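Local coordinates for protein tryparedoxin (Leishmania major, PDB 3S9F) that probably acts as a thioredoxin-fold disulfide reductase that passes electrons to a peroxidase in the parasite's detoxification pathway, at residues E75-H78 with D79-F83; F111-R114 with N115-E118; D91-E94 with D95-N98. All coordinates share one frame; numbering follows the deposited sequence. Where two conformers were deposited one is given.

Contact 1: residues E75-H78 with D79-F83. With MG (magnesium ion), chain F.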
# COMPACT_ATOMS: atom_id res chain seq x y z
N GLU A 75 14.63 16.69 14.43
CA GLU A 75 14.56 18.16 14.26
C GLU A 75 15.90 18.74 13.85
O GLU A 75 15.97 19.59 12.96
CB GLU A 75 14.02 18.83 15.52
CG GLU A 75 12.53 18.54 15.72
CD GLU A 75 12.01 18.93 17.08
OE1 GLU A 75 12.80 19.40 17.93
OE2 GLU A 75 10.79 18.74 17.31
N LYS A 76 16.97 18.23 14.46
CA LYS A 76 18.33 18.71 14.24
C LYS A 76 18.99 18.23 12.94
O LYS A 76 19.77 18.98 12.34
CB LYS A 76 19.20 18.28 15.42
CG LYS A 76 19.03 19.12 16.67
CD LYS A 76 20.06 18.69 17.70
CE LYS A 76 19.56 18.91 19.11
NZ LYS A 76 20.28 18.01 20.06
N HIS A 77 18.68 17.01 12.52
CA HIS A 77 19.46 16.33 11.47
C HIS A 77 18.70 15.81 10.25
O HIS A 77 19.33 15.40 9.28
CB HIS A 77 20.23 15.14 12.07
CG HIS A 77 21.22 15.52 13.12
ND1 HIS A 77 22.46 16.06 12.83
CD2 HIS A 77 21.15 15.44 14.47
CE1 HIS A 77 23.10 16.30 13.96
NE2 HIS A 77 22.33 15.93 14.97
N HIS A 78 17.36 15.79 10.27
CA HIS A 78 16.65 15.14 9.15
C HIS A 78 16.92 15.82 7.80
O HIS A 78 16.97 15.14 6.78
CB HIS A 78 15.16 14.91 9.43
CG HIS A 78 14.28 16.10 9.17
ND1 HIS A 78 14.16 17.14 10.05
CD2 HIS A 78 13.43 16.36 8.15
CE1 HIS A 78 13.30 18.03 9.58
NE2 HIS A 78 12.83 17.57 8.43
N ASP A 79 17.12 17.14 7.80
CA ASP A 79 17.42 17.87 6.56
C ASP A 79 18.83 17.62 6.08
O ASP A 79 19.05 17.21 4.92
CB ASP A 79 17.22 19.37 6.76
CG ASP A 79 15.76 19.75 6.93
OD1 ASP A 79 14.95 19.40 6.05
OD2 ASP A 79 15.43 20.41 7.94
N SER A 80 19.80 17.87 6.96
CA SER A 80 21.22 17.76 6.63
C SER A 80 21.64 16.32 6.34
O SER A 80 22.47 16.09 5.47
CB SER A 80 22.09 18.37 7.73
OG SER A 80 21.92 17.70 8.97
N LYS A 81 21.06 15.37 7.07
CA LYS A 81 21.35 13.95 6.82
C LYS A 81 20.33 13.28 5.90
O LYS A 81 20.39 12.06 5.67
CB LYS A 81 21.49 13.18 8.14
CG LYS A 81 22.75 13.55 8.94
CD LYS A 81 22.71 12.91 10.30
CE LYS A 81 24.05 12.94 11.02
NZ LYS A 81 24.83 14.19 10.84
N ASN A 82 19.40 14.07 5.36
CA ASN A 82 18.48 13.63 4.29
C ASN A 82 17.67 12.37 4.64
O ASN A 82 17.73 11.35 3.93
CB ASN A 82 19.26 13.45 2.97
CG ASN A 82 18.34 13.31 1.78
OD1 ASN A 82 17.31 13.98 1.70
ND2 ASN A 82 18.69 12.42 0.85
N PHE A 83 16.94 12.41 5.75
CA PHE A 83 16.12 11.25 6.11
C PHE A 83 14.70 11.64 6.50
O PHE A 83 14.42 12.81 6.77
CB PHE A 83 16.80 10.37 7.18
CG PHE A 83 16.94 11.01 8.54
CD1 PHE A 83 18.15 11.61 8.91
CD2 PHE A 83 15.90 10.96 9.48
CE1 PHE A 83 18.31 12.19 10.19
CE2 PHE A 83 16.05 11.55 10.76
CZ PHE A 83 17.26 12.17 11.11
MG MG F . 11.29 18.22 7.26
O HOH W 1 16.75 19.08 10.33
O HOH W 2 19.29 19.13 9.32
O HOH W 3 12.39 18.27 5.68
O HOH W 4 12.64 20.43 7.04
O HOH W 5 11.06 16.04 6.13
O HOH W 6 9.79 17.03 8.15
O HOH W 7 9.61 18.99 5.91

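Contact 2: residues F111-R114 with N115-E118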
# COMPACT_ATOMS: atom_id res chain seq x y z
N PHE A 111 -3.77 5.61 11.27
CA PHE A 111 -4.29 4.69 12.27
C PHE A 111 -5.12 3.55 11.67
O PHE A 111 -5.03 2.40 12.11
CB PHE A 111 -5.17 5.43 13.28
CG PHE A 111 -5.81 4.50 14.27
CD1 PHE A 111 -5.06 3.95 15.29
CD2 PHE A 111 -7.16 4.15 14.13
CE1 PHE A 111 -5.65 3.07 16.21
CE2 PHE A 111 -7.76 3.26 15.03
CZ PHE A 111 -7.00 2.73 16.07
N ALA A 112 -5.96 3.89 10.69
CA ALA A 112 -6.85 2.95 10.03
C ALA A 112 -6.11 1.82 9.31
O ALA A 112 -6.69 0.74 9.05
CB ALA A 112 -7.75 3.70 9.03
N ASN A 113 -4.84 2.07 8.96
CA ASN A 113 -4.03 1.09 8.24
C ASN A 113 -3.22 0.18 9.16
O ASN A 113 -2.02 -0.04 8.96
CB ASN A 113 -3.16 1.78 7.21
CG ASN A 113 -3.97 2.42 6.11
OD1 ASN A 113 -4.63 1.73 5.31
ND2 ASN A 113 -3.92 3.73 6.05
N ARG A 114 -3.91 -0.37 10.14
CA ARG A 114 -3.32 -1.31 11.10
C ARG A 114 -2.71 -2.53 10.42
O ARG A 114 -1.64 -3.00 10.83
CB ARG A 114 -4.40 -1.78 12.08
CG ARG A 114 -4.99 -0.65 12.92
CD ARG A 114 -6.48 -0.88 13.10
NE ARG A 114 -6.96 -0.50 14.43
CZ ARG A 114 -6.74 -1.20 15.55
NH1 ARG A 114 -6.02 -2.33 15.53
NH2 ARG A 114 -7.24 -0.77 16.69
N ASN A 115 -3.41 -3.03 9.40
CA ASN A 115 -3.01 -4.18 8.60
C ASN A 115 -1.57 -3.98 8.13
O ASN A 115 -0.75 -4.89 8.19
CB ASN A 115 -3.89 -4.31 7.34
CG ASN A 115 -5.09 -5.22 7.50
OD1 ASN A 115 -5.99 -5.21 6.65
ND2 ASN A 115 -5.12 -6.03 8.57
N ILE A 116 -1.29 -2.77 7.63
CA ILE A 116 0.04 -2.44 7.12
C ILE A 116 1.10 -2.52 8.23
O ILE A 116 2.16 -3.09 8.02
CB ILE A 116 0.09 -1.03 6.44
CG1 ILE A 116 -0.52 -1.09 5.04
CG2 ILE A 116 1.54 -0.51 6.33
CD1 ILE A 116 -0.87 0.26 4.46
N VAL A 117 0.79 -1.96 9.40
CA VAL A 117 1.73 -2.00 10.55
C VAL A 117 2.02 -3.45 10.95
O VAL A 117 3.16 -3.82 11.20
CB VAL A 117 1.23 -1.17 11.76
CG1 VAL A 117 2.16 -1.36 12.97
CG2 VAL A 117 1.19 0.34 11.38
N GLU A 118 0.97 -4.26 10.97
CA GLU A 118 1.10 -5.68 11.32
C GLU A 118 2.03 -6.39 10.34
O GLU A 118 2.89 -7.16 10.76
CB GLU A 118 -0.27 -6.35 11.32
CG GLU A 118 -1.21 -5.90 12.42
CD GLU A 118 -2.37 -6.87 12.65
OE1 GLU A 118 -2.64 -7.75 11.79
OE2 GLU A 118 -3.00 -6.75 13.72
O HOH W 8 -5.93 -2.20 8.93

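Contact 3: residues D91-E94 with D95-N98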
# COMPACT_ATOMS: atom_id res chain seq x y z
N ASP A 91 -0.17 1.34 18.72
CA ASP A 91 -1.39 1.75 19.43
C ASP A 91 -2.59 1.21 18.68
O ASP A 91 -2.67 1.33 17.45
CB ASP A 91 -1.49 3.27 19.51
CG ASP A 91 -0.67 3.85 20.63
OD1 ASP A 91 -1.03 3.61 21.80
OD2 ASP A 91 0.32 4.56 20.35
N GLU A 92 -3.52 0.63 19.42
CA GLU A 92 -4.74 0.12 18.81
C GLU A 92 -5.94 0.98 19.14
O GLU A 92 -7.00 0.82 18.54
CB GLU A 92 -4.96 -1.34 19.19
CG GLU A 92 -3.97 -2.25 18.47
CD GLU A 92 -4.16 -3.72 18.81
OE1 GLU A 92 -5.31 -4.16 19.04
OE2 GLU A 92 -3.14 -4.44 18.83
N GLU A 93 -5.76 1.91 20.08
CA GLU A 93 -6.78 2.91 20.37
C GLU A 93 -6.45 4.18 19.61
O GLU A 93 -5.34 4.70 19.72
CB GLU A 93 -6.87 3.20 21.88
CG GLU A 93 -7.23 1.98 22.74
CD GLU A 93 -8.66 1.48 22.50
OE1 GLU A 93 -9.53 2.27 22.08
OE2 GLU A 93 -8.91 0.28 22.74
N GLU A 94 -7.42 4.70 18.87
CA GLU A 94 -7.20 5.86 18.01
C GLU A 94 -6.90 7.15 18.78
O GLU A 94 -6.11 7.97 18.33
CB GLU A 94 -8.37 6.07 17.05
CG GLU A 94 -8.12 7.15 16.00
CD GLU A 94 -9.09 7.04 14.83
OE1 GLU A 94 -10.09 6.28 14.94
OE2 GLU A 94 -8.86 7.73 13.81
N ASP A 95 -7.51 7.34 19.95
CA ASP A 95 -7.20 8.57 20.67
C ASP A 95 -5.78 8.57 21.25
O ASP A 95 -5.10 9.60 21.20
CB ASP A 95 -8.26 8.93 21.73
CG ASP A 95 -8.44 7.85 22.79
OD1 ASP A 95 -7.86 6.74 22.69
OD2 ASP A 95 -9.21 8.13 23.73
N ASP A 96 -5.32 7.41 21.74
CA ASP A 96 -3.94 7.24 22.20
C ASP A 96 -2.97 7.39 21.03
O ASP A 96 -1.90 7.98 21.17
CB ASP A 96 -3.70 5.85 22.83
CG ASP A 96 -4.58 5.57 24.01
OD1 ASP A 96 -5.04 6.51 24.67
OD2 ASP A 96 -4.78 4.37 24.30
N PHE A 97 -3.33 6.83 19.88
CA PHE A 97 -2.51 6.97 18.67
C PHE A 97 -2.32 8.45 18.36
O PHE A 97 -1.19 8.90 18.10
CB PHE A 97 -3.20 6.28 17.48
CG PHE A 97 -2.63 6.67 16.16
CD1 PHE A 97 -1.55 5.98 15.64
CD2 PHE A 97 -3.17 7.73 15.43
CE1 PHE A 97 -0.99 6.35 14.38
CE2 PHE A 97 -2.64 8.10 14.20
CZ PHE A 97 -1.55 7.42 13.66
N ASN A 98 -3.41 9.22 18.40
CA ASN A 98 -3.32 10.64 18.05
C ASN A 98 -2.57 11.49 19.08
O ASN A 98 -1.81 12.39 18.70
CB ASN A 98 -4.69 11.24 17.72
CG ASN A 98 -5.09 10.97 16.29
OD1 ASN A 98 -4.45 11.46 15.35
ND2 ASN A 98 -6.13 10.17 16.11
O HOH W 9 -3.30 2.37 22.45
O HOH W 10 0.77 6.13 18.14
O HOH W 11 -6.70 9.33 13.38

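Contact 1: residues E75-H78 with D79-F83
H78 and F83 meet closely across this turn. CA of H78 sits over one face of the F83 ring, 3.6 Å from its centroid, in a CH-pi contact. The F83 CG lies between its own backbone N and carbonyl carbon (chi1 67°), and this turns the ring under the H78 backbone. On the polar side, NE2 of H78 binds a magnesium ion at 2.0 Å. The D79 carboxylate runs alongside the H78 imidazole, with CG over one ring face and the two planes 40° apart. D79 reaches the metal indirectly. Its OD1 accepts bonds from two of the metal-bound waters, the nearer at 2.7 Å. D79 is thus a second-shell residue, and its charge would be expected to steady the hydrated ion. The H78 ring is held by a bond from ND1 to the Y74 carbonyl and by stacking on the Y74 ring. The H77 and K81 side chains run side by side.

Two backbone bonds close the turn. K81 N donates to H77 O at 2.8 Å, and F83 N donates to H78 O at 2.9 Å. One water also joins E75 O to D79 N and OD2. The turn takes the chain from the end of helix 61-77 into central strand 83-89, where the F83 ring also meets F160.

Contact 2: residues F111-R114 with N115-E118
From N113 onward the backbone winds into the first turn of helix 114-123, with N113 O and R114 O facing the amides of I116, V117 and E118. E118 N donates to R114 O at 2.9 Å, with an N-H...O angle of 163°, a regular helical bond. The two bonds to N113 O are both weak. I116 N is 3.1 Å from N113 O but poorly aligned, at 125°. V117 N is straighter but long, at 3.4 Å from N113 O.

I116 has two conformers. In the one described, its side chain and that of N113 lie side by side. With CG1 beside the backbone N (chi1 -78°), CD1 of I116 comes to 3.9 Å from CB of N113. This contact is doubtful for the other conformer. Both residues also pack on L32. At the subunit interface N113 meets N113 of the second subunit, and I116 meets L28 of that subunit. V117 sets CB 3.5 Å from R114 O. E118 lays its CG against the same oxygen, at 3.3 Å. Its carboxylate and the R114 guanidinium do not touch, and R114 bends instead toward E92.

A water bridges the start of the helix. It donates to A112 O and accepts from N115 N at 2.7 Å, so this first-turn amide is bonded although it lies too early to have a helical partner. N113 occupies the N-cap position, yet its side chain makes no capping bond. It is also the centre of an inverse gamma turn, closed by a weak bond from R114 N to A112 O. This is a helix N-terminus preceded by an inverse gamma turn, with a water bonded to its first-turn amide, within a thioredoxin fold.

Contact 3: residues D91-E94 with D95-N98
D91 packs against the first turn of helix 94-101, and its CB lies 3.9 Å from CA of F97. This is the tight side. F97 is buried, and its side chain packs on L87 and S89 of strand 83-89. F97 N donates to E93 O at 2.9 Å. E94 O takes two bonds from N98. N98 N donates to E94 O at 3.0 Å. N98 ND2 adds a weak bond to E94 O at 3.1 Å. The N98 amide lies alongside the E94 side chain, the planes 22° apart, and its OD1 bonds R35.

The solvent side, with E93, E94, D95 and D96, is looser and acidic. E93 and D96 run side by side, with OD2 of D96 3.4 Å from CB of E93. A water links E94 OE2 to N98 ND2. At the border, buried D91 and partly exposed D96 cross at about a right angle, D91 OD1 to D96 OD2 4.6 Å. One water donates to both of these oxygens, and S58 OG also bonds D91 OD1.

Acids gathered at a helix N-terminus should gain from the helix dipole. The water bonded to both, and S58 on D91, would ease the repulsion between D91 and D96.

Contacts 2 and 3 are neighbours, with centres 12 Å apart, although 111-118 follows 91-98 later in the chain. The F111 ring packs on the backbone of E92 to E94 and meets the F97 ring, and R114 lies against E92. Contact 1 lies across the chain's centre, 26 Å from contact 2 and 27 Å from contact 3 between centres. Its helix, 61-77, carries the CxxC pair C60 and C63 at its start, with free thiols here, and ends at the H78 magnesium site. D91 of contact 3 lies near that pair without touching. A bound magnesium ion lies about 3 Å from the N115 side chain, and one about 4 Å from that of F97. Contact 2 faces the second subunit.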